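Local atomic coordinates of putative cathepsin d (Ixodes ricinus, PDB entry 5N7Q), a protein that probably acts as an aspartic endopeptidase of the pepsin-like A1 family, cleaving peptide bonds in proteins, and is captured here with the inhibitor pepstatin A. Residues N41-S46 / I77-G82; T51-H56 / L109-E114; D241-Y246 / S300-L305; P268-T273 / K284-K289. All blocks are in the same frame, centred on the assembly; numbering follows the deposited sequence. Where two conformers were deposited one is given.

Contact 1 (N41-S46 / I77-G82); sequences NLWLPS and IVYGSG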
loop_
_atom_site.group_PDB
_atom_site.type_symbol
_atom_site.label_atom_id
_atom_site.label_comp_id
_atom_site.label_asym_id
_atom_site.label_seq_id
_atom_site.Cartn_x
_atom_site.Cartn_y
_atom_site.Cartn_z
ATOM N N ASN A 41 -4.457 10.857 2.453
ATOM C CA ASN A 41 -4.945 11.416 3.730
ATOM C C ASN A 41 -4.427 10.634 4.924
ATOM O O ASN A 41 -4.253 9.400 4.841
ATOM C CB ASN A 41 -6.472 11.407 3.764
ATOM C CG ASN A 41 -7.070 12.422 2.824
ATOM O OD1 ASN A 41 -7.187 12.158 1.641
ATOM N ND2 ASN A 41 -7.401 13.609 3.344
ATOM N N LEU A 42 -4.213 11.343 6.030
ATOM C CA LEU A 42 -3.972 10.738 7.337
ATOM C C LEU A 42 -5.265 10.786 8.140
ATOM O O LEU A 42 -5.907 11.836 8.234
ATOM C CB LEU A 42 -2.898 11.509 8.095
ATOM C CG LEU A 42 -2.607 11.109 9.547
ATOM C CD1 LEU A 42 -2.170 9.675 9.757
ATOM C CD2 LEU A 42 -1.573 12.088 10.052
ATOM N N TRP A 43 -5.646 9.662 8.744
ATOM C CA TRP A 43 -6.767 9.692 9.706
ATOM C C TRP A 43 -6.571 8.668 10.807
ATOM O O TRP A 43 -5.862 7.682 10.641
ATOM C CB TRP A 43 -8.132 9.509 9.033
ATOM C CG TRP A 43 -8.335 8.184 8.357
ATOM C CD1 TRP A 43 -8.109 7.896 7.017
ATOM C CD2 TRP A 43 -8.748 6.964 8.958
ATOM N NE1 TRP A 43 -8.369 6.583 6.775
ATOM C CE2 TRP A 43 -8.722 5.970 7.951
ATOM C CE3 TRP A 43 -9.079 6.590 10.267
ATOM C CZ2 TRP A 43 -9.102 4.647 8.196
ATOM C CZ3 TRP A 43 -9.454 5.264 10.508
ATOM C CH2 TRP A 43 -9.440 4.319 9.475
ATOM N N LEU A 44 -7.200 8.957 11.940
ATOM C CA LEU A 44 -7.156 8.148 13.167
ATOM C C LEU A 44 -8.528 8.175 13.815
ATOM O O LEU A 44 -9.299 9.125 13.592
ATOM C CB LEU A 44 -6.119 8.701 14.142
ATOM C CG LEU A 44 -4.658 8.607 13.685
ATOM C CD1 LEU A 44 -3.794 9.481 14.545
ATOM C CD2 LEU A 44 -4.187 7.156 13.618
ATOM N N PRO A 45 -8.846 7.156 14.645
ATOM C CA PRO A 45 -10.132 7.206 15.366
ATOM C C PRO A 45 -10.171 8.362 16.365
ATOM O O PRO A 45 -9.190 8.622 17.028
ATOM C CB PRO A 45 -10.153 5.859 16.122
ATOM C CG PRO A 45 -9.102 5.004 15.433
ATOM C CD PRO A 45 -8.052 5.991 15.049
ATOM N N SER A 46 -11.308 9.043 16.462
ATOM C CA SER A 46 -11.458 10.190 17.382
ATOM C C SER A 46 -11.849 9.757 18.800
ATOM O O SER A 46 -12.658 8.858 18.954
ATOM C CB SER A 46 -12.578 11.072 16.868
ATOM O OG SER A 46 -12.662 12.260 17.602
ATOM N N ILE A 77 -13.879 9.560 2.956
ATOM C CA ILE A 77 -12.980 8.877 2.023
ATOM C C ILE A 77 -13.519 7.495 1.755
ATOM O O ILE A 77 -13.963 6.799 2.693
ATOM C CB ILE A 77 -11.523 8.753 2.532
ATOM C CG1 ILE A 77 -11.033 10.057 3.142
ATOM C CG2 ILE A 77 -10.593 8.327 1.398
ATOM C CD1 ILE A 77 -9.695 9.971 3.840
ATOM N N VAL A 78 -13.459 7.112 0.484
ATOM C CA VAL A 78 -13.880 5.803 0.036
ATOM C C VAL A 78 -12.646 5.041 -0.441
ATOM O O VAL A 78 -11.922 5.536 -1.303
ATOM C CB VAL A 78 -14.897 5.952 -1.110
ATOM C CG1 VAL A 78 -15.413 4.597 -1.578
ATOM C CG2 VAL A 78 -16.086 6.786 -0.654
ATOM N N TYR A 79 -12.442 3.851 0.124
ATOM C CA TYR A 79 -11.388 2.950 -0.314
ATOM C C TYR A 79 -11.966 1.703 -0.960
ATOM O O TYR A 79 -13.167 1.427 -0.857
ATOM C CB TYR A 79 -10.575 2.500 0.890
ATOM C CG TYR A 79 -9.919 3.629 1.657
ATOM C CD1 TYR A 79 -8.718 4.160 1.263
ATOM C CD2 TYR A 79 -10.515 4.147 2.802
ATOM C CE1 TYR A 79 -8.113 5.197 1.972
ATOM C CE2 TYR A 79 -9.942 5.187 3.502
ATOM C CZ TYR A 79 -8.745 5.696 3.120
ATOM O OH TYR A 79 -8.226 6.729 3.858
ATOM N N GLY A 80 -11.116 0.937 -1.626
ATOM C CA GLY A 80 -11.558 -0.353 -2.133
ATOM C C GLY A 80 -12.119 -1.254 -1.062
ATOM O O GLY A 80 -13.089 -1.972 -1.324
ATOM N N SER A 81 -11.568 -1.194 0.151
ATOM C CA SER A 81 -11.910 -2.123 1.250
ATOM C C SER A 81 -12.579 -1.496 2.458
ATOM O O SER A 81 -12.704 -2.122 3.517
ATOM C CB SER A 81 -10.625 -2.838 1.689
ATOM O OG SER A 81 -10.212 -3.638 0.626
ATOM N N GLY A 82 -12.999 -0.242 2.337
ATOM C CA GLY A 82 -13.679 0.383 3.444
ATOM C C GLY A 82 -13.972 1.852 3.212
ATOM O O GLY A 82 -13.774 2.383 2.126
HETATM O O HOH W 1 -5.934 7.942 3.191
#
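Asn41 meets Ile77 through its aliphatic part: the CD1 methyl of Ile77 rests 3.5 Å from Asn41 CB and 3.7 Å from Asn41 CG, the two side chains crossing at a slant. The amide beyond is engaged by other residues, with OD1 accepting from the backbone N of Val134. The backbone carbonyl of Asn41 works across the contact too, because a water donates to its O at 2.8 Å and also bonds Tyr79 OH at 2.7 Å, lying at the edge of the tyrosine ring and in its plane.

Two residues on, Trp43 sits in strand 42-45, and its CG stands between the backbone N and the carbonyl carbon (chi1 63°), which swings the indole out toward the 77-82 segment. That segment belongs to the flap of the pepsin fold, the hairpin of strands 69-79 and 82-95 over the active-site cleft, and Tyr79 lies close to Asp36, a predicted catalytic residue. Val78 and Gly80 make backbone bonds to the bound inhibitor. Trp43 NE1 donates to Tyr79 OH over 2.9 Å; the oxygen is 9° out of the indole plane, but the bond is bent, with an N-H...O angle of 137°. The indole N-H and the water together hold the phenol oxygen with two bonds, while Ile77 CG2 covers one face of the phenol ring 3.6 Å above its plane. Ile77 CD1 also packs 4.1 Å from Trp43 CD1.

Contact 2 (T51-H56 / L109-E114); sequences TKYCLH and LVVGGE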
loop_
_atom_site.group_PDB
_atom_site.type_symbol
_atom_site.label_atom_id
_atom_site.label_comp_id
_atom_site.label_asym_id
_atom_site.label_seq_id
_atom_site.Cartn_x
_atom_site.Cartn_y
_atom_site.Cartn_z
ATOM N N THR A 51 -18.061 4.178 19.376
ATOM C CA THR A 51 -18.494 2.931 18.751
ATOM C C THR A 51 -17.599 1.776 19.211
ATOM O O THR A 51 -16.495 1.990 19.739
ATOM C CB THR A 51 -18.408 2.998 17.217
ATOM O OG1 THR A 51 -17.041 3.202 16.820
ATOM C CG2 THR A 51 -19.277 4.108 16.626
ATOM N N LYS A 52 -18.063 0.555 18.959
ATOM C CA LYS A 52 -17.260 -0.642 19.239
ATOM C C LYS A 52 -15.880 -0.515 18.579
ATOM O O LYS A 52 -14.842 -0.804 19.195
ATOM C CB LYS A 52 -18.001 -1.883 18.740
ATOM C CG LYS A 52 -17.308 -3.205 19.027
ATOM C CD LYS A 52 -18.234 -4.391 18.777
ATOM C CE LYS A 52 -18.377 -4.705 17.304
ATOM N NZ LYS A 52 -19.199 -5.935 17.068
ATOM N N TYR A 53 -15.879 -0.057 17.328
ATOM C CA TYR A 53 -14.634 0.130 16.587
ATOM C C TYR A 53 -13.689 1.061 17.335
ATOM O O TYR A 53 -12.522 0.732 17.609
ATOM C CB TYR A 53 -14.932 0.689 15.193
ATOM C CG TYR A 53 -13.689 1.197 14.506
ATOM C CD1 TYR A 53 -12.714 0.326 14.013
ATOM C CD2 TYR A 53 -13.450 2.560 14.380
ATOM C CE1 TYR A 53 -11.557 0.809 13.417
ATOM C CE2 TYR A 53 -12.298 3.039 13.788
ATOM C CZ TYR A 53 -11.352 2.175 13.296
ATOM O OH TYR A 53 -10.228 2.695 12.700
ATOM N N CYS A 54 -14.195 2.219 17.716
ATOM C CA CYS A 54 -13.337 3.228 18.344
ATOM C C CYS A 54 -12.849 2.777 19.714
ATOM O O CYS A 54 -11.683 2.980 20.055
ATOM C CB CYS A 54 -14.045 4.572 18.414
ATOM S SG CYS A 54 -14.294 5.256 16.771
ATOM N N LEU A 55 -13.706 2.088 20.465
ATOM C CA LEU A 55 -13.319 1.661 21.812
ATOM C C LEU A 55 -12.286 0.553 21.829
ATOM O O LEU A 55 -11.635 0.347 22.864
ATOM C CB LEU A 55 -14.549 1.286 22.627
ATOM C CG LEU A 55 -15.459 2.481 22.954
ATOM C CD1 LEU A 55 -16.542 1.989 23.890
ATOM C CD2 LEU A 55 -14.749 3.694 23.561
ATOM N N HIS A 56 -12.107 -0.126 20.690
ATOM C CA HIS A 56 -11.078 -1.164 20.560
ATOM C C HIS A 56 -9.906 -0.761 19.684
ATOM O O HIS A 56 -9.154 -1.617 19.218
ATOM C CB HIS A 56 -11.717 -2.461 20.092
ATOM C CG HIS A 56 -12.626 -3.035 21.116
ATOM N ND1 HIS A 56 -13.966 -2.742 21.160
ATOM C CD2 HIS A 56 -12.365 -3.797 22.205
ATOM C CE1 HIS A 56 -14.504 -3.330 22.214
ATOM N NE2 HIS A 56 -13.552 -3.973 22.860
ATOM N N LEU A 109 -15.114 9.387 12.886
ATOM C CA LEU A 109 -16.321 9.074 13.659
ATOM C C LEU A 109 -17.070 7.858 13.156
ATOM O O LEU A 109 -17.682 7.157 13.971
ATOM C CB LEU A 109 -17.267 10.283 13.682
ATOM C CG LEU A 109 -16.690 11.593 14.199
ATOM C CD1 LEU A 109 -17.733 12.704 14.094
ATOM C CD2 LEU A 109 -16.228 11.455 15.636
ATOM N N VAL A 110 -17.070 7.634 11.840
ATOM C CA VAL A 110 -17.787 6.504 11.252
ATOM C C VAL A 110 -16.833 5.784 10.307
ATOM O O VAL A 110 -16.254 6.390 9.417
ATOM C CB VAL A 110 -19.080 6.965 10.539
ATOM C CG1 VAL A 110 -19.809 5.798 9.879
ATOM C CG2 VAL A 110 -20.018 7.628 11.545
ATOM N N VAL A 111 -16.738 4.467 10.492
ATOM C CA VAL A 111 -15.843 3.634 9.706
ATOM C C VAL A 111 -16.670 2.462 9.220
ATOM O O VAL A 111 -17.495 1.908 9.965
ATOM C CB VAL A 111 -14.607 3.180 10.523
ATOM C CG1 VAL A 111 -13.752 2.180 9.749
ATOM C CG2 VAL A 111 -13.762 4.394 10.917
ATOM N N GLY A 112 -16.440 2.085 7.966
ATOM C CA GLY A 112 -17.036 0.886 7.433
ATOM C C GLY A 112 -16.015 -0.002 6.744
ATOM O O GLY A 112 -14.951 0.451 6.325
ATOM N N GLY A 113 -16.361 -1.283 6.644
ATOM C CA GLY A 113 -15.524 -2.267 5.974
ATOM C C GLY A 113 -14.783 -3.095 7.015
ATOM O O GLY A 113 -14.029 -2.558 7.815
ATOM N N GLU A 114 -14.980 -4.410 6.980
ATOM C CA GLU A 114 -14.312 -5.321 7.918
ATOM C C GLU A 114 -12.798 -5.165 7.931
ATOM O O GLU A 114 -12.186 -5.289 8.993
ATOM C CB GLU A 114 -14.706 -6.784 7.622
ATOM C CG GLU A 114 -14.341 -7.787 8.720
ATOM C CD GLU A 114 -12.956 -8.394 8.575
ATOM O OE1 GLU A 114 -12.297 -8.161 7.542
ATOM O OE2 GLU A 114 -12.514 -9.108 9.511
HETATM O O HOH W 2 -16.704 4.365 14.392
#
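Tyr53 and Val111 make the tight half of this contact, where the short helix 52-55 of the N-terminal lobe of the pepsin fold packs against strand 103-112 just past a classic beta bulge, Leu109 and Val110 both facing Glu85. The valine comes in over one face of the phenol ring. Its CB is 4.2 Å from the centroid of the Tyr53 ring and 21° off the normal, a CH-pi contact displaced toward the rim, and its CG2 methyl presses to 3.5 Å from Tyr53 CE2. The side chains cross at about a right angle. Tyr53 CG is turned anti to the backbone N (chi1 167°), which carries the ring from the helix toward the strand; Trp43, Pro45, Leu117 and the ring of His57 also border it.

The other half is thin and wetter. No direct hydrogen bond joins the segments; Thr51, exposed at the helix N-cap, only comes within 4.3 Å of Leu109 O through CG2. The disulfide from Cys54 to Cys49 ties the helix to the loop before it, whose residues also touch Leu109. A water spans the gap, donating to Leu109 O at 3.0 Å and bonding Thr51 OG1 at 2.7 Å. That same OG1 caps the helix, accepting from Cys54 N at 3.1 Å along a nearly straight N-H...O line of 163°.

Contact 3 (D241-Y246 / S300-L305); sequences DSLNQY and SGFMGL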
loop_
_atom_site.group_PDB
_atom_site.type_symbol
_atom_site.label_atom_id
_atom_site.label_comp_id
_atom_site.label_asym_id
_atom_site.label_seq_id
_atom_site.Cartn_x
_atom_site.Cartn_y
_atom_site.Cartn_z
ATOM N N ASP A 241 -9.262 -12.500 -15.253
ATOM C CA ASP A 241 -10.017 -13.755 -15.498
ATOM C C ASP A 241 -9.179 -14.748 -16.350
ATOM O O ASP A 241 -9.052 -15.907 -16.000
ATOM C CB ASP A 241 -11.358 -13.471 -16.199
ATOM C CG ASP A 241 -12.389 -12.838 -15.313
ATOM O OD1 ASP A 241 -12.253 -12.808 -14.067
ATOM O OD2 ASP A 241 -13.395 -12.338 -15.881
ATOM N N SER A 242 -8.634 -14.257 -17.463
ATOM C CA SER A 242 -7.825 -15.077 -18.355
ATOM C C SER A 242 -6.523 -15.562 -17.722
ATOM O O SER A 242 -6.140 -16.727 -17.887
ATOM C CB SER A 242 -7.542 -14.345 -19.657
ATOM O OG SER A 242 -8.759 -14.018 -20.310
ATOM N N LEU A 243 -5.839 -14.677 -16.993
ATOM C CA LEU A 243 -4.634 -15.089 -16.292
ATOM C C LEU A 243 -4.947 -16.221 -15.315
ATOM O O LEU A 243 -4.250 -17.223 -15.290
ATOM C CB LEU A 243 -3.989 -13.902 -15.570
ATOM C CG LEU A 243 -2.717 -14.182 -14.775
ATOM C CD1 LEU A 243 -1.647 -14.874 -15.593
ATOM C CD2 LEU A 243 -2.182 -12.872 -14.216
ATOM N N ASN A 244 -5.978 -16.032 -14.507
ATOM C CA ASN A 244 -6.384 -17.099 -13.597
ATOM C C ASN A 244 -6.801 -18.390 -14.290
ATOM O O ASN A 244 -6.446 -19.453 -13.806
ATOM C CB ASN A 244 -7.435 -16.604 -12.602
ATOM C CG ASN A 244 -6.801 -15.851 -11.459
ATOM O OD1 ASN A 244 -6.169 -16.479 -10.594
ATOM N ND2 ASN A 244 -6.882 -14.532 -11.478
ATOM N N GLN A 245 -7.464 -18.293 -15.436
ATOM C CA GLN A 245 -7.762 -19.495 -16.230
ATOM C C GLN A 245 -6.492 -20.247 -16.620
ATOM O O GLN A 245 -6.432 -21.484 -16.477
ATOM C CB GLN A 245 -8.540 -19.113 -17.483
ATOM C CG GLN A 245 -9.135 -20.355 -18.146
ATOM C CD GLN A 245 -10.014 -19.988 -19.305
ATOM O OE1 GLN A 245 -10.769 -19.007 -19.236
ATOM N NE2 GLN A 245 -9.931 -20.760 -20.380
ATOM N N TYR A 246 -5.470 -19.514 -17.070
ATOM C CA TYR A 246 -4.187 -20.129 -17.426
ATOM C C TYR A 246 -3.541 -20.804 -16.217
ATOM O O TYR A 246 -2.899 -21.843 -16.348
ATOM C CB TYR A 246 -3.257 -19.044 -17.975
ATOM C CG TYR A 246 -1.978 -19.532 -18.612
ATOM C CD1 TYR A 246 -1.993 -20.092 -19.889
ATOM C CD2 TYR A 246 -0.741 -19.365 -17.996
ATOM C CE1 TYR A 246 -0.829 -20.503 -20.503
ATOM C CE2 TYR A 246 0.432 -19.789 -18.599
ATOM C CZ TYR A 246 0.397 -20.333 -19.891
ATOM O OH TYR A 246 1.567 -20.748 -20.514
ATOM N N SER A 300 -5.094 -16.919 -5.234
ATOM C CA SER A 300 -4.347 -16.337 -6.313
ATOM C C SER A 300 -4.119 -14.858 -6.037
ATOM O O SER A 300 -5.072 -14.128 -5.765
ATOM C CB SER A 300 -5.126 -16.458 -7.609
ATOM O OG SER A 300 -4.476 -15.700 -8.619
ATOM N N GLY A 301 -2.891 -14.426 -6.163
ATOM C CA GLY A 301 -2.547 -13.029 -5.953
ATOM C C GLY A 301 -2.896 -12.098 -7.093
ATOM O O GLY A 301 -2.448 -10.958 -7.089
ATOM N N PHE A 302 -3.676 -12.562 -8.059
ATOM C CA PHE A 302 -4.193 -11.717 -9.138
ATOM C C PHE A 302 -5.688 -11.658 -9.046
ATOM O O PHE A 302 -6.361 -12.681 -9.237
ATOM C CB PHE A 302 -3.725 -12.199 -10.516
ATOM C CG PHE A 302 -2.266 -12.442 -10.577
ATOM C CD1 PHE A 302 -1.391 -11.396 -10.746
ATOM C CD2 PHE A 302 -1.760 -13.720 -10.409
ATOM C CE1 PHE A 302 -0.033 -11.630 -10.756
ATOM C CE2 PHE A 302 -0.408 -13.963 -10.428
ATOM C CZ PHE A 302 0.467 -12.897 -10.590
ATOM N N MET A 303 -6.236 -10.484 -8.737
ATOM C CA MET A 303 -7.651 -10.265 -8.559
ATOM C C MET A 303 -8.169 -9.161 -9.491
ATOM O O MET A 303 -7.469 -8.218 -9.815
ATOM C CB MET A 303 -7.968 -9.962 -7.102
ATOM C CG MET A 303 -7.281 -8.736 -6.553
ATOM S SD MET A 303 -7.861 -8.264 -4.908
ATOM C CE MET A 303 -9.353 -7.363 -5.240
ATOM N N GLY A 304 -9.421 -9.256 -9.886
ATOM C CA GLY A 304 -10.008 -8.276 -10.797
ATOM C C GLY A 304 -10.527 -7.043 -10.072
ATOM O O GLY A 304 -11.128 -7.158 -8.993
ATOM N N LEU A 305 -10.262 -5.865 -10.639
ATOM C CA LEU A 305 -10.790 -4.608 -10.103
ATOM C C LEU A 305 -10.931 -3.608 -11.249
ATOM O O LEU A 305 -9.957 -3.234 -11.881
ATOM C CB LEU A 305 -9.902 -4.041 -8.980
ATOM C CG LEU A 305 -10.412 -2.731 -8.367
ATOM C CD1 LEU A 305 -11.816 -2.838 -7.785
ATOM C CD2 LEU A 305 -9.460 -2.206 -7.301
#
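Phe302 carries Leu243 on one face: the CD2 methyl lies 3.7 Å above the ring plane, displaced toward the rim on the CG side, and makes a CH-pi contact 3.9 Å from the centroid. The ring also meets that of Tyr286, the planes inclined at about 55°. The second flat group is the Asn244 carboxamide, which is used at both its ends. Here helix 237-247 packs on strand 295-304 in the C-terminal lobe of the pepsin fold, and the amide bonds the strand beside the greasy patch.

OD1 of Asn244 accepts from Ser300 OG at 2.7 Å, with the donor in the carbonyl plane on a lone pair (C=O...O angle 133°). ND2 of Asn244 donates to Phe302 O at 3.0 Å; this oxygen lies close to the amide plane, although the nitrogen stands above the plane of the Phe302 carbonyl and misses its lone-pair direction. The remaining N-H is used within the helix, by Val240 O. Three bonds thus fix the rotation of a buried amide and satisfy it. Ser300 OG also closes an ST turn, accepting from Phe302 N at 3.3 Å with an N-H...O angle of 165°.

Contact 4 (P268-T273 / K284-K289); sequences PNVTFT and KDYVLK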
loop_
_atom_site.group_PDB
_atom_site.type_symbol
_atom_site.label_atom_id
_atom_site.label_comp_id
_atom_site.label_asym_id
_atom_site.label_seq_id
_atom_site.Cartn_x
_atom_site.Cartn_y
_atom_site.Cartn_z
ATOM N N PRO A 268 3.313 -21.691 -13.122
ATOM C CA PRO A 268 4.350 -20.901 -13.781
ATOM C C PRO A 268 4.585 -19.518 -13.183
ATOM O O PRO A 268 3.712 -18.952 -12.517
ATOM C CB PRO A 268 3.800 -20.768 -15.207
ATOM C CG PRO A 268 2.334 -20.708 -14.998
ATOM C CD PRO A 268 2.032 -21.632 -13.853
ATOM N N ASN A 269 5.762 -18.969 -13.438
ATOM C CA ASN A 269 6.030 -17.574 -13.094
ATOM C C ASN A 269 5.095 -16.651 -13.887
ATOM O O ASN A 269 4.633 -17.003 -14.991
ATOM C CB ASN A 269 7.502 -17.210 -13.350
ATOM C CG ASN A 269 8.477 -17.976 -12.447
ATOM O OD1 ASN A 269 8.090 -18.657 -11.516
ATOM N ND2 ASN A 269 9.776 -17.886 -12.764
ATOM N N VAL A 270 4.828 -15.471 -13.326
ATOM C CA VAL A 270 4.125 -14.381 -14.010
ATOM C C VAL A 270 5.052 -13.172 -14.027
ATOM O O VAL A 270 5.644 -12.832 -13.015
ATOM C CB VAL A 270 2.795 -14.052 -13.324
ATOM C CG1 VAL A 270 2.093 -12.862 -13.941
ATOM C CG2 VAL A 270 1.849 -15.254 -13.369
ATOM N N THR A 271 5.188 -12.535 -15.188
ATOM C CA THR A 271 6.216 -11.505 -15.394
ATOM C C THR A 271 5.614 -10.193 -15.862
ATOM O O THR A 271 4.818 -10.173 -16.812
ATOM C CB THR A 271 7.237 -12.006 -16.412
ATOM O OG1 THR A 271 7.800 -13.238 -15.953
ATOM C CG2 THR A 271 8.355 -10.972 -16.648
ATOM N N PHE A 272 6.027 -9.085 -15.225
ATOM C CA PHE A 272 5.656 -7.712 -15.597
ATOM C C PHE A 272 6.865 -7.059 -16.216
ATOM O O PHE A 272 7.964 -7.134 -15.664
ATOM C CB PHE A 272 5.222 -6.901 -14.364
ATOM C CG PHE A 272 3.892 -7.312 -13.834
ATOM C CD1 PHE A 272 3.780 -8.490 -13.091
ATOM C CD2 PHE A 272 2.746 -6.565 -14.090
ATOM C CE1 PHE A 272 2.539 -8.908 -12.635
ATOM C CE2 PHE A 272 1.509 -6.986 -13.636
ATOM C CZ PHE A 272 1.406 -8.155 -12.916
ATOM N N THR A 273 6.693 -6.498 -17.406
ATOM C CA THR A 273 7.782 -5.820 -18.098
ATOM C C THR A 273 7.582 -4.323 -17.914
ATOM O O THR A 273 6.559 -3.772 -18.300
ATOM C CB THR A 273 7.846 -6.195 -19.582
ATOM O OG1 THR A 273 8.113 -7.606 -19.694
ATOM C CG2 THR A 273 8.991 -5.405 -20.268
ATOM N N LYS A 284 5.626 -18.806 -5.445
ATOM C CA LYS A 284 5.934 -18.514 -4.035
ATOM C C LYS A 284 5.651 -17.045 -3.700
ATOM O O LYS A 284 5.206 -16.731 -2.582
ATOM C CB LYS A 284 7.373 -18.880 -3.662
ATOM C CG LYS A 284 7.692 -18.675 -2.174
ATOM C CD LYS A 284 8.920 -19.481 -1.792
ATOM C CE LYS A 284 9.247 -19.429 -0.304
ATOM N NZ LYS A 284 10.658 -19.854 -0.068
ATOM N N ASP A 285 5.860 -16.160 -4.681
ATOM C CA ASP A 285 5.586 -14.731 -4.533
ATOM C C ASP A 285 4.090 -14.405 -4.631
ATOM O O ASP A 285 3.588 -13.571 -3.879
ATOM C CB ASP A 285 6.313 -13.918 -5.597
ATOM C CG ASP A 285 7.822 -14.090 -5.548
ATOM O OD1 ASP A 285 8.409 -13.990 -4.450
ATOM O OD2 ASP A 285 8.429 -14.318 -6.625
ATOM N N TYR A 286 3.357 -15.076 -5.536
ATOM C CA TYR A 286 1.992 -14.620 -5.834
ATOM C C TYR A 286 0.846 -15.412 -5.237
ATOM O O TYR A 286 -0.281 -14.996 -5.339
ATOM C CB TYR A 286 1.795 -14.410 -7.338
ATOM C CG TYR A 286 1.780 -15.646 -8.215
ATOM C CD1 TYR A 286 0.741 -16.577 -8.164
ATOM C CD2 TYR A 286 2.786 -15.854 -9.179
ATOM C CE1 TYR A 286 0.714 -17.667 -9.019
ATOM C CE2 TYR A 286 2.748 -16.945 -10.036
ATOM C CZ TYR A 286 1.709 -17.848 -9.933
ATOM O OH TYR A 286 1.670 -18.936 -10.794
ATOM N N VAL A 287 1.124 -16.517 -4.562
ATOM C CA VAL A 287 0.078 -17.274 -3.858
ATOM C C VAL A 287 0.054 -16.846 -2.408
ATOM O O VAL A 287 1.074 -16.890 -1.735
ATOM C CB VAL A 287 0.291 -18.798 -3.968
ATOM C CG1 VAL A 287 -0.737 -19.569 -3.130
ATOM C CG2 VAL A 287 0.257 -19.229 -5.422
ATOM N N LEU A 288 -1.115 -16.435 -1.943
ATOM C CA LEU A 288 -1.307 -15.999 -0.560
ATOM C C LEU A 288 -2.053 -17.064 0.221
ATOM O O LEU A 288 -3.133 -17.469 -0.182
ATOM C CB LEU A 288 -2.090 -14.685 -0.523
ATOM C CG LEU A 288 -2.303 -14.065 0.876
ATOM C CD1 LEU A 288 -1.025 -13.499 1.440
ATOM C CD2 LEU A 288 -3.379 -12.997 0.794
ATOM N N LYS A 289 -1.499 -17.486 1.355
ATOM C CA LYS A 289 -2.215 -18.349 2.314
ATOM C C LYS A 289 -3.205 -17.516 3.094
ATOM O O LYS A 289 -2.825 -16.501 3.694
ATOM C CB LYS A 289 -1.276 -18.997 3.330
ATOM C CG LYS A 289 -2.016 -19.858 4.364
ATOM C CD LYS A 289 -1.081 -20.379 5.447
ATOM C CE LYS A 289 -1.852 -20.983 6.603
ATOM N NZ LYS A 289 -0.911 -21.423 7.668
#
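Tyr286 has CG held between its own backbone N and carbonyl carbon (chi1 69°), and from the last residue of the short helix 283-286 this sends the phenol across to the 268-273 segment, where Pro268 and Val270 receive it. On the other side Val270 has CG1 anti to its backbone N (chi1 176°) and CG2 anti to its carbonyl carbon, and it is the CG2 branch that faces the tyrosine.

The polar meeting is at the end of the ring. Tyr286 OH donates to Pro268 O over 2.7 Å, the hydroxyl lying in the plane of the Pro268 carbonyl at a C=O...O angle of 153°. Seen from the phenol, the carbonyl oxygen is at the ring edge and near its plane, leaning to one side, so that Tyr286 CE2 comes within 3.3 Å of Pro268 O as well. Pro268 CD adds only a loose touch, 4.1 Å from Tyr286 OH.

Along the same flank, Val270 CG2 packs 3.8 Å from Tyr286 CE2, the two side chains crossing at about a right angle. Val270 belongs to strand 270-274, which is paired with strands 198-206 and 277-281 in the C-terminal lobe of the pepsin fold; Leu267 also borders the phenol. Tyr286 therefore links the helix end to the lead-in of that strand, just where the chain changes over to strand 287-292.

Since a carbonyl can only accept, the phenol must spend its proton on Pro268 O. This short bond fixes the position of the phenol end and gives the Pro268 carbonyl a partner, while the packing of Val270 CG2 on the ring flank probably helps set the ring's rotation.

Contacts 1 and 2 lie in one lobe and contacts 3 and 4 in the other, the centres of contacts 1 and 4 about 29 Å apart. Within each pair the two contacts share a sheet and touch: Trp43 and Pro45 abut Tyr53 in one lobe, Phe302 packs on Val270 in the other. Contacts 1, 3 and 4 are buried, and in each a side-chain hydrogen bond crosses the interface next to apolar packing. Contact 2, nearer the surface, relies on an aromatic-aliphatic overlap and a water. Contact 1 ties the flap to strand 42-45 beside a predicted catalytic aspartate; contacts 2, 3 and 4 bring helices onto strands away from the predicted catalytic residues.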